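Local coordinates for protein response regulator (Colwellia psychrerythraea, PDB 3EQZ) that is a response regulator whose CheY-like receiver domain probably serves as a switch in two-component signalling, at residues B[6-11]-B[21-26]; B[54-57]-B[61-64]; B[67-72]-B[96-101]; B[77-82]-B[89-94]; B[104-109]-B[116-121]. All blocks are in the same frame, centred on the assembly; numbering follows the deposited sequence.

Overall arrangement
Contacts 1, 4 and 5 set helices on a five-stranded parallel sheet in the CheY-like order 2-1-3-4-5; contact 2 joins a loop to a helix start and contact 3 two helix ends. The three sheet contacts are buried: contact 1 is purely aliphatic, contact 4 sets one leucine against helix backbone, and contact 5 adds aromatic rings and an amide. Contact 2 is also buried but is largely a backbone approach. Contacts 2 and 3 share helix 60-70, while 3 and 4 share helix 87-97. Contact 3 is only partly buried, and contacts 2, 3 and 4 all touch the second subunit.

Contact 1: residues B[6-11]-B[21-26]; sequences VFIVDD and TIVEPI
No flat group takes part where Val-6 and Val-23 meet; the one aromatic ring in these segments, that of Phe-7, is turned to Phe-33, Leu-42 and Leu-44 instead. What joins strand 6-9 to helix 13-23 is a set of branched aliphatic side chains gathered at Val-23. Val-6 and Val-23 reach toward each other tip to tip. A single methyl of Val-23 does the work: CG1 sits 4.0 Å from Val-6 CG1, and it is almost as near to Val-6 CB and CG2, so it rests squarely on the forked end of the isopropyl group. With CG1 of Val-23 anti to its own backbone N (chi1 171°), that methyl is sent to Val-6, and its twin CG2 turns to the next strand residue on the same side. There Val-23 CG2 lies 4.4 Å from Ile-8 CD1, a looser touch made by the far end of an extended isoleucine. One valine of the helix thus bridges two strand residues. Just beyond it the chain turns, with Ile-26 N hydrogen-bonded to Val-23 O at 2.9 Å. Strand 6-9 lies between strands 30-33 and 49-53 in the sheet, its backbone hydrogen-bonded to Glu-31 on one neighbour and to Ile-49 and Ile-51 on the other. Val-23 also touches Val-30, Ile-51 and Leu-119. The contact lies in the layer between the sheet and helix 13-23, with helix 112-124 alongside, and joins the first two elements of the beta-alpha-beta unit strand 6-9, helix 13-23, strand 30-33.

Contact 2: residues B[54-57]-B[61-64]; sequences LMMP and GIEV
Leu-54 and Gly-61 make the tight part of this contact, and they do so backbone to backbone. Leu-54 CA and Gly-61 CA are 4.1 Å apart, an approach that depends on Gly-61 having no side chain on the face turned toward the loop. Leu-54 O accepts a weak, bent hydrogen bond from Gly-61 N (3.3 Å, 127° at the hydrogen), and Gly-61 CA lies 3.4 Å from the same oxygen as a CA-H...O contact. Met-55 flanks the spot: its chain runs out extended and then bends at the sulfur (chi3 -83°), which brings the terminal methyl CE to 4.0 Å from Gly-61 N. Met-56 is looser. Bent at both chi2 (-64°) and chi3, it brings its methyl end slantwise over Ile-62, and the one close pair is Met-56 CE with Ile-62 CG1 at 4.1 Å. Farther out the contact gives way to solvent and to the subunit interface: Pro-57, which follows a cis peptide bond, is exposed, and Glu-63 holds a salt bridge with Arg-66. Met-56 and Pro-57 pack on Ser-97 of the second subunit, and Ile-62 packs on Ile-62 of that subunit. Met-55 N is hydrogen-bonded to Asp-53 OD2, tying the loop to the acidic residue at the end of strand 49-53. A short loop with a proline, leading from that aspartate to a glycine in the first turn of the next helix, is characteristic of CheY-like receiver domains.

Contact 3: residues B[67-72]-B[96-101]; sequences HLAEHK and LSCGLN
Two helices that each end in a Schellman motif come together here through Ala-69 and Cys-98. Lys-72 and Gly-99, both at positive phi, are the C-prime residues; Lys-72 N reaches back to Ala-69 O at 2.9 Å and Gly-99 N to Leu-96 O at 3.0 Å. The closest point is Ala-69 CB against Cys-98 CB, 3.5 Å, tighter than carbons usually pack. Beside it Leu-100, on the chain leaving the second helix, spreads its two methyls over the first: CD1 lies 4.1 Å from Leu-68 CB, and CD2 rests 3.9 Å from Ala-69 CA, about as near to Leu-68 O. The leucine therefore packs partly on helix backbone rather than on side chain alone. His-71, just past the helix end, turns its ring back onto the last turn, where ND1 gives a hydrogen bond to His-67 O. Leu-68 also touches Leu-44, and Met-59 of the second subunit packs on both Ala-69 and Cys-98. Asn-101 is hydrogen-bonded through its backbone to Leu-77 of strand 76-81, so the ends of helices 60-70 and 87-97 meet next to the start of that strand.

Contact 4: residues B[77-82]-B[89-94]; sequences LILISG and HSAETL
Leu-79 packs strand 76-81 against helix 87-97, the strand-to-helix half of a beta-alpha-beta unit, through contact with Ala-91 and Glu-92. One methyl carries it. With its CG anti to the carbonyl carbon (chi1 -53°) and the chain then running straight, Leu-79 pushes CD1 onto the helix backbone, 3.7 Å from Glu-92 CA and just as near to Glu-92 N. Ala-91 CB, 4.1 Å from Leu-79 CD1, flanks it. Leu-79 CA and Glu-92 CA are 7.3 Å apart, a close approach consistent with the small Ala-91 beside them. Of the Glu-92 side chain only CB, 4.2 Å from Leu-79 CD1, takes part, while the carboxylate leads away. On another side of the helix His-89 O is gripped from opposite faces by Thr-93 N and Thr-93 OG1; there the ring of His-89 stacks with His-89 of the third subunit. Leu-79 is also touched by Leu-88 and Thr-105, and Ala-91 by Leu-54. The chemistry is that of a buried, apolar seam: a hydrocarbon end lies against a helix whose backbone polar groups are, as expected in mid-helix, probably used in its own hydrogen bonds, so shape and burial join 77-82 to 89-94 with no hydrogen bond between them.

Contact 5: residues B[104-109]-B[116-121]; sequences NTFTKP and TCFLTS
Asn-104 and Phe-118 approach from opposite directions, the asparagine's amide standing over one face of the ring. ND2 lies 3.5 Å above the plane of the Phe-118 ring, over its centre, with amide and ring planes 67° apart, so the amide is steeply tilted against the ring rather than stacked flat. Lower on the same side chain, Asn-104 CB also sits over that face, 4.2 Å from the ring centroid and 27° off its normal, a CH-pi contact. The other end of the amide is tethered: Asn-104 OD1 takes a weak hydrogen bond from Thr-105 N at 2.9 Å, which may help hold the rotation that places ND2 over the ring. Phe-106, two residues further along the strand, crosses Phe-118 obliquely. Its tip CZ comes 3.9 Å from Phe-118 CD2, which lies at the edge of the Phe-106 ring in its plane, and CZ is 4.0 Å from Phe-118 CB. Phe-118 can meet both because its CG is anti to its own backbone N (chi1 178°), throwing the ring off helix 112-124 toward strand 101-107. Ile-78 of the neighbouring strand also touches both phenylalanines, and Val-114 of the third subunit packs on Asn-104 and Phe-118. Further along the chain Lys-108 makes a salt bridge with Asp-53. Chemically, an electron-rich ring face receives the NH2 end of an amide, probably a favourable electrostatic pairing, while Phe-106 adds plain apolar contact; across these two segments two aromatic rings and an amide make the contact.

Contact 1: residues B[6-11]-B[21-26]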
# COMPACT_ATOMS: atom_id res chain seq x y z
N VAL B 6 -29.05 4.21 9.04
CA VAL B 6 -27.63 3.88 9.26
C VAL B 6 -27.62 2.43 9.73
O VAL B 6 -28.43 2.07 10.58
CB VAL B 6 -26.98 4.80 10.30
CG1 VAL B 6 -25.51 4.41 10.53
CG2 VAL B 6 -27.08 6.26 9.85
N PHE B 7 -26.77 1.61 9.14
CA PHE B 7 -26.61 0.21 9.57
C PHE B 7 -25.22 0.06 10.10
O PHE B 7 -24.25 0.33 9.37
CB PHE B 7 -26.81 -0.74 8.40
CG PHE B 7 -28.22 -0.68 7.83
CD1 PHE B 7 -29.24 -1.45 8.40
CD2 PHE B 7 -28.53 0.15 6.77
CE1 PHE B 7 -30.58 -1.39 7.90
CE2 PHE B 7 -29.87 0.21 6.26
CZ PHE B 7 -30.89 -0.55 6.84
N ILE B 8 -25.12 -0.36 11.36
CA ILE B 8 -23.85 -0.63 11.99
C ILE B 8 -23.59 -2.14 11.96
O ILE B 8 -24.40 -2.91 12.50
CB ILE B 8 -23.82 -0.18 13.47
CG1 ILE B 8 -24.02 1.33 13.55
CG2 ILE B 8 -22.47 -0.61 14.16
CD1 ILE B 8 -24.40 1.86 14.93
N VAL B 9 -22.49 -2.54 11.32
CA VAL B 9 -22.15 -3.96 11.18
C VAL B 9 -20.81 -4.25 11.90
O VAL B 9 -19.72 -3.84 11.46
CB VAL B 9 -22.13 -4.36 9.71
CG1 VAL B 9 -22.05 -5.88 9.55
CG2 VAL B 9 -23.36 -3.75 8.99
N ASP B 10 -20.89 -4.96 13.02
CA ASP B 10 -19.73 -5.15 13.88
C ASP B 10 -20.12 -6.24 14.82
O ASP B 10 -21.12 -6.10 15.55
CB ASP B 10 -19.50 -3.87 14.67
CG ASP B 10 -18.21 -3.90 15.53
OD1 ASP B 10 -17.54 -4.97 15.64
OD2 ASP B 10 -17.87 -2.81 16.06
N ASP B 11 -19.37 -7.34 14.84
CA ASP B 11 -19.76 -8.44 15.74
C ASP B 11 -19.23 -8.28 17.19
O ASP B 11 -19.47 -9.11 18.05
CB ASP B 11 -19.40 -9.80 15.14
CG ASP B 11 -17.91 -9.96 14.95
OD1 ASP B 11 -17.15 -9.02 15.23
OD2 ASP B 11 -17.51 -11.04 14.53
N THR B 21 -24.20 4.50 20.16
CA THR B 21 -24.47 5.65 20.99
C THR B 21 -23.99 6.96 20.34
O THR B 21 -24.57 8.01 20.58
CB THR B 21 -23.89 5.50 22.42
OG1 THR B 21 -22.46 5.42 22.35
CG2 THR B 21 -24.44 4.23 23.10
N ILE B 22 -22.98 6.89 19.48
CA ILE B 22 -22.52 8.07 18.79
C ILE B 22 -23.45 8.45 17.63
O ILE B 22 -23.67 9.60 17.36
CB ILE B 22 -21.06 7.88 18.26
CG1 ILE B 22 -20.08 7.97 19.42
CG2 ILE B 22 -20.68 8.96 17.23
CD1 ILE B 22 -18.83 7.18 19.19
N VAL B 23 -24.02 7.45 16.95
CA VAL B 23 -24.86 7.73 15.79
C VAL B 23 -26.28 8.15 16.16
O VAL B 23 -26.93 8.94 15.46
CB VAL B 23 -24.96 6.47 14.85
CG1 VAL B 23 -26.02 6.69 13.77
CG2 VAL B 23 -23.58 6.08 14.23
N GLU B 24 -26.82 7.57 17.22
CA GLU B 24 -28.25 7.71 17.40
C GLU B 24 -28.70 9.17 17.64
O GLU B 24 -29.75 9.57 17.17
CB GLU B 24 -28.74 6.81 18.53
CG GLU B 24 -30.24 6.60 18.50
CD GLU B 24 -30.69 5.37 19.32
OE1 GLU B 24 -29.88 4.88 20.14
OE2 GLU B 24 -31.83 4.89 19.14
N PRO B 25 -27.92 9.97 18.39
CA PRO B 25 -28.40 11.36 18.56
C PRO B 25 -28.43 12.11 17.24
O PRO B 25 -29.09 13.15 17.14
CB PRO B 25 -27.34 11.99 19.49
CG PRO B 25 -26.90 10.85 20.36
CD PRO B 25 -26.82 9.66 19.33
N ILE B 26 -27.73 11.61 16.23
CA ILE B 26 -27.62 12.34 14.99
C ILE B 26 -28.53 11.73 13.92
O ILE B 26 -29.21 12.45 13.22
CB ILE B 26 -26.12 12.39 14.47
CG1 ILE B 26 -25.23 13.00 15.56
CG2 ILE B 26 -26.06 13.15 13.15
CD1 ILE B 26 -23.72 12.79 15.45

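Contact 2: residues B[54-57]-B[61-64]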
# COMPACT_ATOMS: atom_id res chain seq x y z
N LEU B 54 -14.17 -3.96 9.96
CA LEU B 54 -13.56 -4.98 9.13
C LEU B 54 -13.47 -6.30 9.88
O LEU B 54 -13.30 -7.34 9.28
CB LEU B 54 -12.15 -4.58 8.69
CG LEU B 54 -12.02 -3.43 7.69
CD1 LEU B 54 -10.54 -3.27 7.34
CD2 LEU B 54 -12.88 -3.61 6.45
N MET B 55 -13.52 -6.23 11.21
CA MET B 55 -13.58 -7.44 12.03
C MET B 55 -12.29 -8.27 11.85
O MET B 55 -12.33 -9.52 11.87
CB MET B 55 -14.84 -8.24 11.67
CG MET B 55 -16.17 -7.61 12.26
SD MET B 55 -17.76 -8.34 11.74
CE MET B 55 -18.14 -7.57 10.15
N MET B 56 -11.16 -7.58 11.68
CA MET B 56 -9.87 -8.29 11.56
C MET B 56 -9.67 -8.94 12.94
O MET B 56 -10.01 -8.31 13.96
CB MET B 56 -8.74 -7.32 11.24
CG MET B 56 -8.67 -6.84 9.77
SD MET B 56 -8.34 -8.19 8.65
CE MET B 56 -9.71 -8.10 7.56
N PRO B 57 -9.09 -10.16 13.00
CA PRO B 57 -8.37 -10.78 11.89
C PRO B 57 -9.16 -11.89 11.18
O PRO B 57 -8.55 -12.74 10.54
CB PRO B 57 -7.15 -11.37 12.60
CG PRO B 57 -7.73 -11.86 13.94
CD PRO B 57 -8.96 -10.98 14.23
N GLY B 61 -15.52 -8.89 7.45
CA GLY B 61 -15.65 -7.56 6.81
C GLY B 61 -15.39 -7.64 5.31
O GLY B 61 -16.14 -7.08 4.49
N ILE B 62 -14.35 -8.35 4.92
CA ILE B 62 -14.12 -8.57 3.50
C ILE B 62 -15.28 -9.23 2.78
O ILE B 62 -15.61 -8.88 1.65
CB ILE B 62 -12.84 -9.39 3.28
CG1 ILE B 62 -11.70 -8.73 4.06
CG2 ILE B 62 -12.46 -9.37 1.80
CD1 ILE B 62 -11.66 -7.21 3.86
N GLU B 63 -15.93 -10.19 3.42
CA GLU B 63 -17.12 -10.82 2.79
C GLU B 63 -18.30 -9.85 2.60
O GLU B 63 -19.06 -9.94 1.63
CB GLU B 63 -17.61 -12.02 3.65
CG GLU B 63 -18.80 -12.81 2.98
CD GLU B 63 -18.59 -13.04 1.44
OE1 GLU B 63 -17.42 -13.08 1.01
OE2 GLU B 63 -19.57 -13.16 0.66
N VAL B 64 -18.50 -8.94 3.54
CA VAL B 64 -19.57 -7.96 3.35
C VAL B 64 -19.24 -7.05 2.15
O VAL B 64 -20.09 -6.76 1.34
CB VAL B 64 -19.75 -7.15 4.66
CG1 VAL B 64 -20.59 -5.90 4.47
CG2 VAL B 64 -20.32 -8.07 5.80

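Contact 3: residues B[67-72]-B[96-101]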
# COMPACT_ATOMS: atom_id res chain seq x y z
N HIS B 67 -19.84 -9.08 -0.97
CA HIS B 67 -21.28 -9.18 -1.24
C HIS B 67 -21.86 -7.85 -1.76
O HIS B 67 -22.57 -7.80 -2.75
CB HIS B 67 -22.02 -9.62 0.04
CG HIS B 67 -23.51 -9.71 -0.14
ND1 HIS B 67 -24.15 -10.90 -0.46
CD2 HIS B 67 -24.48 -8.77 -0.05
CE1 HIS B 67 -25.45 -10.68 -0.57
NE2 HIS B 67 -25.67 -9.39 -0.33
N LEU B 68 -21.54 -6.76 -1.07
CA LEU B 68 -22.04 -5.45 -1.48
C LEU B 68 -21.64 -5.11 -2.90
O LEU B 68 -22.44 -4.58 -3.65
CB LEU B 68 -21.57 -4.33 -0.51
CG LEU B 68 -22.06 -4.39 0.93
CD1 LEU B 68 -21.30 -3.37 1.73
CD2 LEU B 68 -23.54 -4.13 1.12
N ALA B 69 -20.41 -5.41 -3.26
CA ALA B 69 -19.91 -5.09 -4.61
C ALA B 69 -20.61 -5.95 -5.68
O ALA B 69 -20.97 -5.48 -6.75
CB ALA B 69 -18.39 -5.29 -4.70
N GLU B 70 -20.76 -7.24 -5.39
CA GLU B 70 -21.42 -8.13 -6.37
C GLU B 70 -22.87 -7.71 -6.66
O GLU B 70 -23.31 -7.70 -7.81
CB GLU B 70 -21.37 -9.57 -5.91
CG GLU B 70 -22.20 -10.48 -6.78
CD GLU B 70 -22.42 -11.84 -6.14
OE1 GLU B 70 -23.44 -12.49 -6.53
OE2 GLU B 70 -21.58 -12.22 -5.26
N HIS B 71 -23.61 -7.33 -5.62
CA HIS B 71 -24.93 -6.75 -5.82
C HIS B 71 -24.91 -5.27 -6.16
O HIS B 71 -25.93 -4.65 -6.20
CB HIS B 71 -25.84 -7.04 -4.61
CG HIS B 71 -26.04 -8.52 -4.40
ND1 HIS B 71 -25.22 -9.28 -3.60
CD2 HIS B 71 -26.90 -9.38 -4.99
CE1 HIS B 71 -25.59 -10.54 -3.66
NE2 HIS B 71 -26.61 -10.63 -4.50
N LYS B 72 -23.73 -4.70 -6.41
CA LYS B 72 -23.69 -3.29 -6.81
C LYS B 72 -24.45 -2.36 -5.85
O LYS B 72 -25.11 -1.42 -6.29
CB LYS B 72 -24.34 -3.16 -8.17
CG LYS B 72 -23.90 -4.22 -9.12
CD LYS B 72 -23.04 -3.64 -10.22
CE LYS B 72 -23.09 -4.52 -11.47
NZ LYS B 72 -22.11 -4.05 -12.50
N LEU B 96 -13.35 0.67 -3.11
CA LEU B 96 -13.45 1.66 -4.20
C LEU B 96 -13.23 1.02 -5.57
O LEU B 96 -13.91 1.34 -6.55
CB LEU B 96 -12.40 2.75 -4.02
CG LEU B 96 -12.60 3.63 -2.79
CD1 LEU B 96 -11.32 4.52 -2.56
CD2 LEU B 96 -13.84 4.44 -3.08
N SER B 97 -12.26 0.14 -5.66
CA SER B 97 -12.05 -0.52 -6.92
C SER B 97 -13.24 -1.36 -7.41
O SER B 97 -13.43 -1.54 -8.63
CB SER B 97 -10.87 -1.45 -6.81
OG SER B 97 -10.69 -1.95 -8.09
N CYS B 98 -14.01 -1.92 -6.49
CA CYS B 98 -15.14 -2.75 -6.87
C CYS B 98 -16.35 -1.89 -7.12
O CYS B 98 -17.45 -2.41 -7.27
CB CYS B 98 -15.48 -3.72 -5.77
SG CYS B 98 -14.18 -4.85 -5.46
N GLY B 99 -16.16 -0.58 -7.13
CA GLY B 99 -17.26 0.31 -7.45
C GLY B 99 -18.11 0.73 -6.28
O GLY B 99 -19.20 1.29 -6.48
N LEU B 100 -17.63 0.51 -5.05
CA LEU B 100 -18.39 0.92 -3.85
C LEU B 100 -18.15 2.38 -3.45
O LEU B 100 -17.05 2.85 -3.59
CB LEU B 100 -18.09 -0.03 -2.66
CG LEU B 100 -18.60 -1.44 -2.91
CD1 LEU B 100 -18.24 -2.35 -1.76
CD2 LEU B 100 -20.14 -1.44 -3.12
N ASN B 101 -19.17 3.08 -2.94
CA ASN B 101 -19.01 4.47 -2.49
C ASN B 101 -18.52 4.61 -1.01
O ASN B 101 -19.32 4.83 -0.09
CB ASN B 101 -20.31 5.27 -2.75
CG ASN B 101 -20.21 6.77 -2.31
OD1 ASN B 101 -21.23 7.42 -1.95
ND2 ASN B 101 -19.01 7.31 -2.36

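Contact 4: residues B[77-82]-B[89-94]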
# COMPACT_ATOMS: atom_id res chain seq x y z
N LEU B 77 -20.66 3.93 2.28
CA LEU B 77 -19.95 3.02 3.14
C LEU B 77 -18.85 3.70 3.96
O LEU B 77 -18.03 4.49 3.42
CB LEU B 77 -19.38 1.88 2.29
CG LEU B 77 -18.66 0.71 2.94
CD1 LEU B 77 -19.60 -0.02 3.84
CD2 LEU B 77 -18.11 -0.21 1.84
N ILE B 78 -18.84 3.41 5.26
CA ILE B 78 -17.77 3.86 6.16
C ILE B 78 -17.08 2.63 6.73
O ILE B 78 -17.75 1.70 7.14
CB ILE B 78 -18.31 4.69 7.33
CG1 ILE B 78 -18.92 5.99 6.81
CG2 ILE B 78 -17.23 4.92 8.35
CD1 ILE B 78 -19.99 6.68 7.74
N LEU B 79 -15.74 2.58 6.68
CA LEU B 79 -15.03 1.42 7.12
C LEU B 79 -14.27 1.72 8.37
O LEU B 79 -13.66 2.77 8.51
CB LEU B 79 -14.05 0.93 6.06
CG LEU B 79 -14.62 0.67 4.68
CD1 LEU B 79 -13.42 0.41 3.74
CD2 LEU B 79 -15.60 -0.58 4.70
N ILE B 80 -14.27 0.78 9.30
CA ILE B 80 -13.61 0.98 10.56
C ILE B 80 -12.69 -0.16 10.88
O ILE B 80 -13.05 -1.31 10.62
CB ILE B 80 -14.61 1.17 11.69
CG1 ILE B 80 -15.57 2.34 11.30
CG2 ILE B 80 -13.80 1.49 13.00
CD1 ILE B 80 -16.39 2.90 12.42
N SER B 81 -11.49 0.17 11.38
CA SER B 81 -10.47 -0.85 11.73
C SER B 81 -9.19 -0.19 12.25
O SER B 81 -9.00 1.01 12.05
CB SER B 81 -10.08 -1.62 10.45
OG SER B 81 -9.55 -2.89 10.78
N GLY B 82 -8.29 -0.97 12.84
CA GLY B 82 -6.86 -0.51 13.00
C GLY B 82 -6.16 0.01 11.72
O GLY B 82 -6.32 -0.54 10.63
N HIS B 89 -6.48 1.07 4.72
CA HIS B 89 -6.29 1.61 3.38
C HIS B 89 -6.47 0.52 2.29
O HIS B 89 -6.99 0.79 1.22
CB HIS B 89 -4.90 2.29 3.27
CG HIS B 89 -4.55 2.69 1.88
ND1 HIS B 89 -3.84 1.87 1.03
CD2 HIS B 89 -4.83 3.82 1.18
CE1 HIS B 89 -3.69 2.48 -0.14
NE2 HIS B 89 -4.29 3.66 -0.08
N SER B 90 -6.04 -0.70 2.57
CA SER B 90 -6.26 -1.83 1.64
C SER B 90 -7.74 -2.13 1.36
O SER B 90 -8.15 -2.31 0.21
CB SER B 90 -5.57 -3.08 2.17
OG SER B 90 -4.17 -2.87 2.12
N ALA B 91 -8.53 -2.18 2.42
CA ALA B 91 -9.98 -2.42 2.34
C ALA B 91 -10.63 -1.28 1.60
O ALA B 91 -11.52 -1.49 0.74
CB ALA B 91 -10.59 -2.50 3.76
N GLU B 92 -10.22 -0.05 1.91
CA GLU B 92 -10.79 1.06 1.20
C GLU B 92 -10.46 0.96 -0.30
O GLU B 92 -11.33 1.15 -1.17
CB GLU B 92 -10.25 2.38 1.76
CG GLU B 92 -10.69 3.61 1.04
CD GLU B 92 -10.02 4.88 1.64
OE1 GLU B 92 -8.98 4.75 2.34
OE2 GLU B 92 -10.56 5.98 1.46
N THR B 93 -9.20 0.66 -0.62
CA THR B 93 -8.78 0.55 -2.03
C THR B 93 -9.54 -0.56 -2.74
O THR B 93 -9.99 -0.42 -3.90
CB THR B 93 -7.27 0.25 -2.12
OG1 THR B 93 -6.55 1.32 -1.48
CG2 THR B 93 -6.80 0.09 -3.62
N LEU B 94 -9.63 -1.71 -2.07
CA LEU B 94 -10.40 -2.83 -2.65
C LEU B 94 -11.83 -2.40 -2.91
O LEU B 94 -12.35 -2.58 -4.00
CB LEU B 94 -10.37 -4.02 -1.70
CG LEU B 94 -11.04 -5.33 -2.13
CD1 LEU B 94 -10.52 -5.88 -3.51
CD2 LEU B 94 -10.92 -6.41 -1.05

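Contact 5: residues B[104-109]-B[116-121]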
# COMPACT_ATOMS: atom_id res chain seq x y z
N ASN B 104 -15.66 7.48 3.95
CA ASN B 104 -14.68 7.77 4.96
C ASN B 104 -14.26 6.48 5.59
O ASN B 104 -14.95 5.47 5.40
CB ASN B 104 -15.28 8.71 6.02
CG ASN B 104 -14.21 9.53 6.76
OD1 ASN B 104 -13.03 9.46 6.43
ND2 ASN B 104 -14.62 10.33 7.71
N THR B 105 -13.12 6.52 6.29
CA THR B 105 -12.63 5.44 7.13
C THR B 105 -12.16 5.98 8.49
O THR B 105 -11.82 7.16 8.61
CB THR B 105 -11.44 4.65 6.47
OG1 THR B 105 -10.26 5.47 6.44
CG2 THR B 105 -11.80 4.20 5.03
N PHE B 106 -12.16 5.13 9.49
CA PHE B 106 -11.76 5.49 10.84
C PHE B 106 -10.94 4.40 11.44
O PHE B 106 -11.36 3.26 11.45
CB PHE B 106 -13.00 5.68 11.75
CG PHE B 106 -13.84 6.85 11.36
CD1 PHE B 106 -13.66 8.10 12.00
CD2 PHE B 106 -14.78 6.73 10.35
CE1 PHE B 106 -14.46 9.23 11.63
CE2 PHE B 106 -15.57 7.86 9.95
CZ PHE B 106 -15.40 9.10 10.60
N THR B 107 -9.80 4.77 12.03
CA THR B 107 -8.97 3.81 12.73
C THR B 107 -9.54 3.57 14.10
O THR B 107 -10.20 4.45 14.69
CB THR B 107 -7.51 4.29 12.84
OG1 THR B 107 -7.49 5.51 13.59
CG2 THR B 107 -6.96 4.63 11.46
N LYS B 108 -9.33 2.36 14.59
CA LYS B 108 -9.65 2.05 15.94
C LYS B 108 -8.35 2.16 16.78
O LYS B 108 -7.24 2.06 16.23
CB LYS B 108 -10.21 0.65 16.00
CG LYS B 108 -11.69 0.64 16.09
CD LYS B 108 -12.22 -0.62 15.52
CE LYS B 108 -11.90 -1.75 16.39
NZ LYS B 108 -12.70 -2.95 16.03
N PRO B 109 -8.49 2.47 18.09
CA PRO B 109 -9.79 2.81 18.66
C PRO B 109 -10.24 4.18 18.17
O PRO B 109 -9.45 5.09 17.86
CB PRO B 109 -9.54 2.86 20.18
CG PRO B 109 -8.10 3.26 20.28
CD PRO B 109 -7.38 2.79 19.00
N THR B 116 -18.26 12.01 15.52
CA THR B 116 -19.46 12.84 15.80
C THR B 116 -19.51 14.05 14.86
O THR B 116 -20.55 14.36 14.24
CB THR B 116 -19.42 13.32 17.26
OG1 THR B 116 -19.46 12.18 18.11
CG2 THR B 116 -20.66 14.21 17.57
N CYS B 117 -18.36 14.68 14.73
CA CYS B 117 -18.20 15.81 13.83
C CYS B 117 -18.51 15.42 12.34
O CYS B 117 -19.33 16.08 11.65
CB CYS B 117 -16.79 16.36 14.00
SG CYS B 117 -16.54 17.88 13.10
N PHE B 118 -17.92 14.32 11.86
CA PHE B 118 -18.22 13.83 10.52
C PHE B 118 -19.71 13.50 10.27
O PHE B 118 -20.30 13.88 9.26
CB PHE B 118 -17.33 12.63 10.15
CG PHE B 118 -17.64 12.08 8.78
CD1 PHE B 118 -17.36 12.82 7.64
CD2 PHE B 118 -18.25 10.84 8.64
CE1 PHE B 118 -17.68 12.33 6.37
CE2 PHE B 118 -18.56 10.35 7.39
CZ PHE B 118 -18.26 11.08 6.24
N LEU B 119 -20.31 12.72 11.17
CA LEU B 119 -21.73 12.38 10.97
C LEU B 119 -22.61 13.64 11.04
O LEU B 119 -23.60 13.75 10.33
CB LEU B 119 -22.17 11.37 12.01
CG LEU B 119 -21.50 9.96 11.93
CD1 LEU B 119 -21.92 9.10 13.09
CD2 LEU B 119 -21.85 9.29 10.62
N THR B 120 -22.27 14.57 11.91
CA THR B 120 -22.97 15.86 11.90
C THR B 120 -22.89 16.54 10.53
O THR B 120 -23.94 16.88 9.96
CB THR B 120 -22.47 16.76 13.03
OG1 THR B 120 -22.68 16.06 14.27
CG2 THR B 120 -23.21 18.14 13.08
N SER B 121 -21.70 16.70 9.94
CA SER B 121 -21.69 17.32 8.60
C SER B 121 -22.45 16.47 7.56
O SER B 121 -23.10 17.00 6.64
CB SER B 121 -20.27 17.61 8.10
OG SER B 121 -19.59 16.39 7.86